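Low molecular weight protein-tyrosine-phosphatase yfkJ (Bacillus subtilis, PDB 4ETM) removes phosphate from phosphotyrosine-containing proteins as a low molecular weight protein tyrosine phosphatase and takes part in resistance to ethanol stress. Local coordinates at residues G27-S32 with M86-V91; E36-D41 with E79-D84. One frame throughout, in Å; residues are numbered along the deposited sequence.

Interaction 1: residues G27-S32 with M86-V91; sequences GNICRS and MLARQV. With K (potassium ion), chain E; PO4 (phosphate ion), chain C.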
loop_
_atom_site.group_PDB
_atom_site.type_symbol
_atom_site.label_atom_id
_atom_site.label_comp_id
_atom_site.label_asym_id
_atom_site.label_seq_id
_atom_site.Cartn_x
_atom_site.Cartn_y
_atom_site.Cartn_z
ATOM N N GLY A 27 -3.352 -8.179 10.238
ATOM C CA GLY A 27 -3.554 -8.607 11.615
ATOM C C GLY A 27 -2.574 -9.636 12.132
ATOM O O GLY A 27 -2.421 -9.830 13.341
ATOM N N ASN A 28 -1.922 -10.308 11.199
ATOM C CA ASN A 28 -1.074 -11.447 11.501
ATOM C C ASN A 28 -1.836 -12.551 12.258
ATOM O O ASN A 28 -1.327 -13.200 13.167
ATOM C CB ASN A 28 0.204 -10.979 12.170
ATOM C CG ASN A 28 1.204 -12.083 12.366
ATOM O OD1 ASN A 28 1.777 -12.164 13.431
ATOM N ND2 ASN A 28 1.411 -12.946 11.362
ATOM N N ILE A 29 -3.076 -12.762 11.838
ATOM C CA ILE A 29 -3.857 -13.909 12.305
ATOM C C ILE A 29 -4.459 -14.755 11.176
ATOM O O ILE A 29 -4.728 -15.936 11.364
ATOM C CB ILE A 29 -4.979 -13.515 13.307
ATOM C CG1 ILE A 29 -5.859 -12.392 12.741
ATOM C CG2 ILE A 29 -4.377 -13.143 14.644
ATOM C CD1 ILE A 29 -7.220 -12.284 13.440
ATOM N N CYS A 30 -4.680 -14.162 10.015
ATOM C CA CYS A 30 -5.261 -14.933 8.909
ATOM C C CYS A 30 -4.242 -15.304 7.819
ATOM O O CYS A 30 -3.835 -16.472 7.705
ATOM C CB CYS A 30 -6.458 -14.202 8.299
ATOM S SG CYS A 30 -7.826 -13.865 9.437
ATOM N N ARG A 31 -3.806 -14.315 7.044
ATOM C CA ARG A 31 -3.005 -14.569 5.845
ATOM C C ARG A 31 -1.541 -14.922 6.081
ATOM O O ARG A 31 -1.090 -15.987 5.624
ATOM C CB ARG A 31 -3.102 -13.391 4.870
ATOM C CG ARG A 31 -4.487 -13.234 4.250
ATOM C CD ARG A 31 -4.645 -11.881 3.604
ATOM N NE ARG A 31 -4.654 -10.822 4.610
ATOM C CZ ARG A 31 -4.587 -9.531 4.323
ATOM N NH1 ARG A 31 -4.494 -9.124 3.062
ATOM N NH2 ARG A 31 -4.588 -8.653 5.318
ATOM N N SER A 32 -0.795 -14.045 6.754
ATOM C CA SER A 32 0.629 -14.292 6.938
ATOM C C SER A 32 0.931 -15.560 7.757
ATOM O O SER A 32 1.888 -16.257 7.434
ATOM C CB SER A 32 1.410 -13.062 7.422
ATOM O OG SER A 32 0.952 -12.614 8.684
ATOM N N MET A 86 2.872 -20.684 16.851
ATOM C CA MET A 86 2.695 -19.478 16.043
ATOM C C MET A 86 1.728 -18.512 16.730
ATOM O O MET A 86 0.567 -18.857 16.980
ATOM C CB MET A 86 2.265 -19.829 14.610
ATOM C CG MET A 86 3.333 -20.662 13.871
ATOM S SD MET A 86 2.901 -21.269 12.224
ATOM C CE MET A 86 2.223 -19.774 11.522
ATOM N N LEU A 87 2.220 -17.315 17.057
ATOM C CA LEU A 87 1.443 -16.344 17.833
ATOM C C LEU A 87 1.660 -14.946 17.304
ATOM O O LEU A 87 2.789 -14.491 17.285
ATOM C CB LEU A 87 1.915 -16.330 19.281
ATOM C CG LEU A 87 1.703 -17.542 20.169
ATOM C CD1 LEU A 87 2.361 -17.269 21.506
ATOM C CD2 LEU A 87 0.216 -17.789 20.329
ATOM N N ALA A 88 0.596 -14.224 16.984
ATOM C CA ALA A 88 0.705 -12.925 16.327
ATOM C C ALA A 88 1.679 -11.926 16.962
ATOM O O ALA A 88 1.795 -11.837 18.190
ATOM C CB ALA A 88 -0.672 -12.281 16.198
ATOM N N ARG A 89 2.345 -11.165 16.102
ATOM C CA ARG A 89 3.230 -10.088 16.531
ATOM C C ARG A 89 3.171 -8.961 15.521
ATOM O O ARG A 89 2.754 -9.162 14.377
ATOM C CB ARG A 89 4.669 -10.578 16.700
ATOM C CG ARG A 89 5.494 -10.635 15.414
ATOM C CD ARG A 89 6.910 -11.124 15.733
ATOM N NE ARG A 89 7.738 -11.353 14.553
ATOM C CZ ARG A 89 8.454 -10.408 13.953
ATOM N NH1 ARG A 89 8.438 -9.154 14.409
ATOM N NH2 ARG A 89 9.178 -10.713 12.891
ATOM N N GLN A 90 3.570 -7.771 15.943
ATOM C CA GLN A 90 3.500 -6.604 15.092
ATOM C C GLN A 90 4.885 -6.339 14.524
ATOM O O GLN A 90 5.871 -6.373 15.248
ATOM C CB GLN A 90 3.021 -5.395 15.893
ATOM C CG GLN A 90 2.850 -4.116 15.084
ATOM C CD GLN A 90 2.116 -3.043 15.862
ATOM O OE1 GLN A 90 2.272 -2.924 17.079
ATOM N NE2 GLN A 90 1.314 -2.258 15.172
ATOM N N VAL A 91 4.951 -6.073 13.228
ATOM C CA VAL A 91 6.220 -5.808 12.569
ATOM C C VAL A 91 6.866 -4.520 13.094
ATOM O O VAL A 91 6.185 -3.589 13.512
ATOM C CB VAL A 91 6.019 -5.714 11.053
ATOM C CG1 VAL A 91 5.257 -4.442 10.700
ATOM C CG2 VAL A 91 7.355 -5.798 10.325
HETATM K K K E . 3.959 -14.367 14.093
HETATM P P PO4 C . -5.055 -10.871 8.457
HETATM O O1 PO4 C . -6.544 -10.685 8.667
HETATM O O2 PO4 C . -4.498 -11.383 9.744
HETATM O O3 PO4 C . -4.447 -9.558 8.071
HETATM O O4 PO4 C . -4.825 -11.788 7.270
HETATM O O HOH W 1 1.297 -16.126 13.353
#

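Interaction 2: residues E36-D41 with E79-D84; sequences EAIFRD and EGISFD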
loop_
_atom_site.group_PDB
_atom_site.type_symbol
_atom_site.label_atom_id
_atom_site.label_comp_id
_atom_site.label_asym_id
_atom_site.label_seq_id
_atom_site.Cartn_x
_atom_site.Cartn_y
_atom_site.Cartn_z
ATOM N N GLU A 36 3.251 -18.356 6.219
ATOM C CA GLU A 36 4.377 -18.867 6.996
ATOM C C GLU A 36 4.376 -20.406 7.088
ATOM O O GLU A 36 5.364 -21.066 6.733
ATOM C CB GLU A 36 4.387 -18.230 8.397
ATOM C CG GLU A 36 5.637 -18.595 9.198
ATOM C CD GLU A 36 5.490 -18.376 10.683
ATOM O OE1 GLU A 36 6.214 -19.067 11.441
ATOM O OE2 GLU A 36 4.681 -17.518 11.096
ATOM N N ALA A 37 3.266 -20.971 7.542
ATOM C CA ALA A 37 3.148 -22.413 7.731
ATOM C C ALA A 37 3.248 -23.158 6.411
ATOM O O ALA A 37 3.940 -24.170 6.313
ATOM C CB ALA A 37 1.837 -22.738 8.417
ATOM N N ILE A 38 2.546 -22.668 5.393
ATOM C CA ILE A 38 2.551 -23.333 4.093
ATOM C C ILE A 38 3.930 -23.276 3.454
ATOM O O ILE A 38 4.440 -24.280 2.965
ATOM C CB ILE A 38 1.504 -22.709 3.144
ATOM C CG1 ILE A 38 0.102 -23.138 3.570
ATOM C CG2 ILE A 38 1.763 -23.117 1.700
ATOM C CD1 ILE A 38 -0.997 -22.545 2.702
ATOM N N PHE A 39 4.537 -22.096 3.473
ATOM C CA PHE A 39 5.856 -21.920 2.884
ATOM C C PHE A 39 6.887 -22.793 3.580
ATOM O O PHE A 39 7.762 -23.380 2.930
ATOM C CB PHE A 39 6.271 -20.454 2.957
ATOM C CG PHE A 39 7.642 -20.199 2.455
ATOM C CD1 PHE A 39 7.869 -19.949 1.113
ATOM C CD2 PHE A 39 8.718 -20.206 3.324
ATOM C CE1 PHE A 39 9.143 -19.705 0.654
ATOM C CE2 PHE A 39 9.994 -19.969 2.868
ATOM C CZ PHE A 39 10.203 -19.709 1.538
ATOM N N ARG A 40 6.795 -22.874 4.905
ATOM C CA ARG A 40 7.710 -23.715 5.677
ATOM C C ARG A 40 7.579 -25.166 5.238
ATOM O O ARG A 40 8.586 -25.861 5.069
ATOM C CB ARG A 40 7.438 -23.576 7.176
ATOM C CG ARG A 40 8.015 -24.702 8.017
ATOM C CD ARG A 40 8.370 -24.243 9.424
ATOM N NE ARG A 40 7.239 -23.665 10.129
ATOM C CZ ARG A 40 7.154 -22.395 10.520
ATOM N NH1 ARG A 40 8.145 -21.540 10.307
ATOM N NH2 ARG A 40 6.071 -21.988 11.150
ATOM N N ASP A 41 6.342 -25.613 5.045
ATOM C CA ASP A 41 6.065 -26.973 4.602
ATOM C C ASP A 41 6.652 -27.260 3.221
ATOM O O ASP A 41 7.251 -28.322 2.998
ATOM C CB ASP A 41 4.555 -27.231 4.596
ATOM C CG ASP A 41 4.216 -28.669 4.275
ATOM O OD1 ASP A 41 4.505 -29.542 5.122
ATOM O OD2 ASP A 41 3.658 -28.927 3.182
ATOM N N GLU A 79 -4.810 -29.270 5.451
ATOM C CA GLU A 79 -3.592 -29.503 4.694
ATOM C C GLU A 79 -2.601 -30.352 5.481
ATOM O O GLU A 79 -1.519 -30.665 4.986
ATOM C CB GLU A 79 -2.946 -28.175 4.305
ATOM C CG GLU A 79 -3.884 -27.226 3.565
ATOM C CD GLU A 79 -4.119 -27.647 2.131
ATOM O OE1 GLU A 79 -3.165 -28.156 1.498
ATOM O OE2 GLU A 79 -5.256 -27.474 1.637
ATOM N N GLY A 80 -2.962 -30.706 6.709
ATOM C CA GLY A 80 -2.070 -31.464 7.571
ATOM C C GLY A 80 -0.772 -30.727 7.858
ATOM O O GLY A 80 0.304 -31.336 7.950
ATOM N N ILE A 81 -0.872 -29.405 7.983
ATOM C CA ILE A 81 0.277 -28.569 8.269
ATOM C C ILE A 81 0.205 -28.023 9.694
ATOM O O ILE A 81 -0.831 -27.524 10.126
ATOM C CB ILE A 81 0.352 -27.402 7.272
ATOM C CG1 ILE A 81 0.678 -27.932 5.876
ATOM C CG2 ILE A 81 1.370 -26.359 7.727
ATOM C CD1 ILE A 81 0.587 -26.889 4.784
ATOM N N SER A 82 1.312 -28.124 10.420
ATOM C CA SER A 82 1.369 -27.674 11.806
ATOM C C SER A 82 1.484 -26.154 11.928
ATOM O O SER A 82 1.948 -25.481 11.008
ATOM C CB SER A 82 2.544 -28.340 12.524
ATOM O OG SER A 82 2.798 -27.707 13.766
ATOM N N PHE A 83 1.059 -25.627 13.071
ATOM C CA PHE A 83 1.243 -24.211 13.396
ATOM C C PHE A 83 1.540 -24.022 14.874
ATOM O O PHE A 83 1.280 -22.957 15.433
ATOM C CB PHE A 83 0.035 -23.360 12.987
ATOM C CG PHE A 83 -1.293 -23.935 13.408
ATOM C CD1 PHE A 83 -1.927 -24.891 12.625
ATOM C CD2 PHE A 83 -1.916 -23.512 14.572
ATOM C CE1 PHE A 83 -3.150 -25.419 13.010
ATOM C CE2 PHE A 83 -3.134 -24.045 14.957
ATOM C CZ PHE A 83 -3.750 -24.988 14.170
ATOM N N ASP A 84 2.095 -25.065 15.489
ATOM C CA ASP A 84 2.488 -25.047 16.896
ATOM C C ASP A 84 3.394 -23.863 17.229
ATOM O O ASP A 84 4.421 -23.651 16.585
ATOM C CB ASP A 84 3.185 -26.367 17.255
ATOM C CG ASP A 84 3.672 -26.409 18.695
ATOM O OD1 ASP A 84 2.874 -26.774 19.585
ATOM O OD2 ASP A 84 4.859 -26.092 18.936
HETATM O O HOH W 2 5.012 -24.434 11.167
HETATM O O HOH W 3 3.324 -30.681 7.071
#

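Interaction 1: residues G27-S32 with M86-V91
Ala88 and Arg89 meet Asn28 at the back of the phosphate-binding P-loop, the CX5R turn that runs from the nucleophile Cys25 to Arg31. Segment 86-91, an irregular stretch leading to helix 93-98, passes behind this loop, and its first close residue is Ala88. The methyl of Ala88 points into the loop, with CB 3.2 Å from Asn28 O and 4.1 Å from Ile29 CG2. The small side chain suits so close an approach to the peptide. At Arg89 the backbone N donates to Asn28 OD1 over 2.9 Å, in the plane of the amide carbonyl and nearly straight at 162°. Asn28 can reach it because its CG stands anti to the backbone N (chi1 -173°), carrying the amide out of the turn. The same OD1 also lies at a rather long 3.2 Å from the potassium ion, which Ser56 O and a water help to bind, so one buried oxygen serves both a backbone N-H and a cation. The guanidinium of Arg89 forms salt bridges with Asp95 and Asp55, while beyond it the backbone of Val91 pairs with Gly58. On its other side the P-loop turns the N-H groups of Gly27, Ile29, Cys30 and Arg31 to a bound phosphate, probably from the crystallisation liquor, that occupies the place expected for the substrate's phosphoryl group. Ile29 N and Cys30 N share phosphate O2. Arg31 lies edge-on to the anion, with NE giving a 173° bond to phosphate O4 at 2.8 Å and NH2 reaching O3 at 2.9 Å.

Interaction 2: residues E36-D41 with E79-D84
Ile81 supplies most of the apolar contact, setting its two branches against one side of the helix that holds residues 36-41. Its CG2 lies 3.7 Å from Ala37 CB and equally near the Ala37 carbonyl oxygen, a closeness that the short alanine side chain permits. The other branch, with CG1 beside its own backbone N (chi1 -68°), passes at a slant over the CB and CG of Asp41 and brings CD1 to 4.0 Å from Ile38 CG1, the two isoleucines crossing at about a right angle. The carboxylate OD2 of Asp41 forms a salt bridge with Lys45.

Polar links between the segments pass through water. One water donates to both Asp41 OD1 and Gly80 O; a second accepts from Arg40 NE at 2.6 Å and donates to Ser82 O. Within the helix, Arg40 NH2 forms a salt bridge one turn back to Glu36 OE1 over 2.9 Å, the oxygen lying near the guanidinium plane but the donor standing 46° out of the carboxylate plane. This pairing probably helps fix how the guanidinium is turned.

Two capping and turn motifs follow helix 70-78. Gly80, with the positive phi that glycine adopts easily, ends it in a Schellman motif, and Ser82 OG accepts from Asp84 N at 3.2 Å in a side-chain-to-backbone ST turn. Between them Ile81 packs on helix 31-45, joining two helices of the low molecular weight tyrosine phosphatase fold, a parallel four-stranded sheet flanked by helices.

From the N terminus, strand 19-25 leads into the P-loop, and helix 31-45 starts at its end. The chain then runs through strand 52-58 and helix 70-78 before residues 79-84 return to helix 31-45, closing the inner loop of interaction 2. A few residues later, 86-91 comes back to the P-loop and closes the wider loop of interaction 1, which encloses the other. Their centres are about 14 Å apart. The two meet at Met86, the first residue of 86-91, whose SD lies 3.4 Å from Arg40 NH2 and 4.2 Å from Ala37 CB. Together the contacts lay one continuous connection, between helices 70-78 and 93-98, along helix 31-45 and behind the catalytic loop.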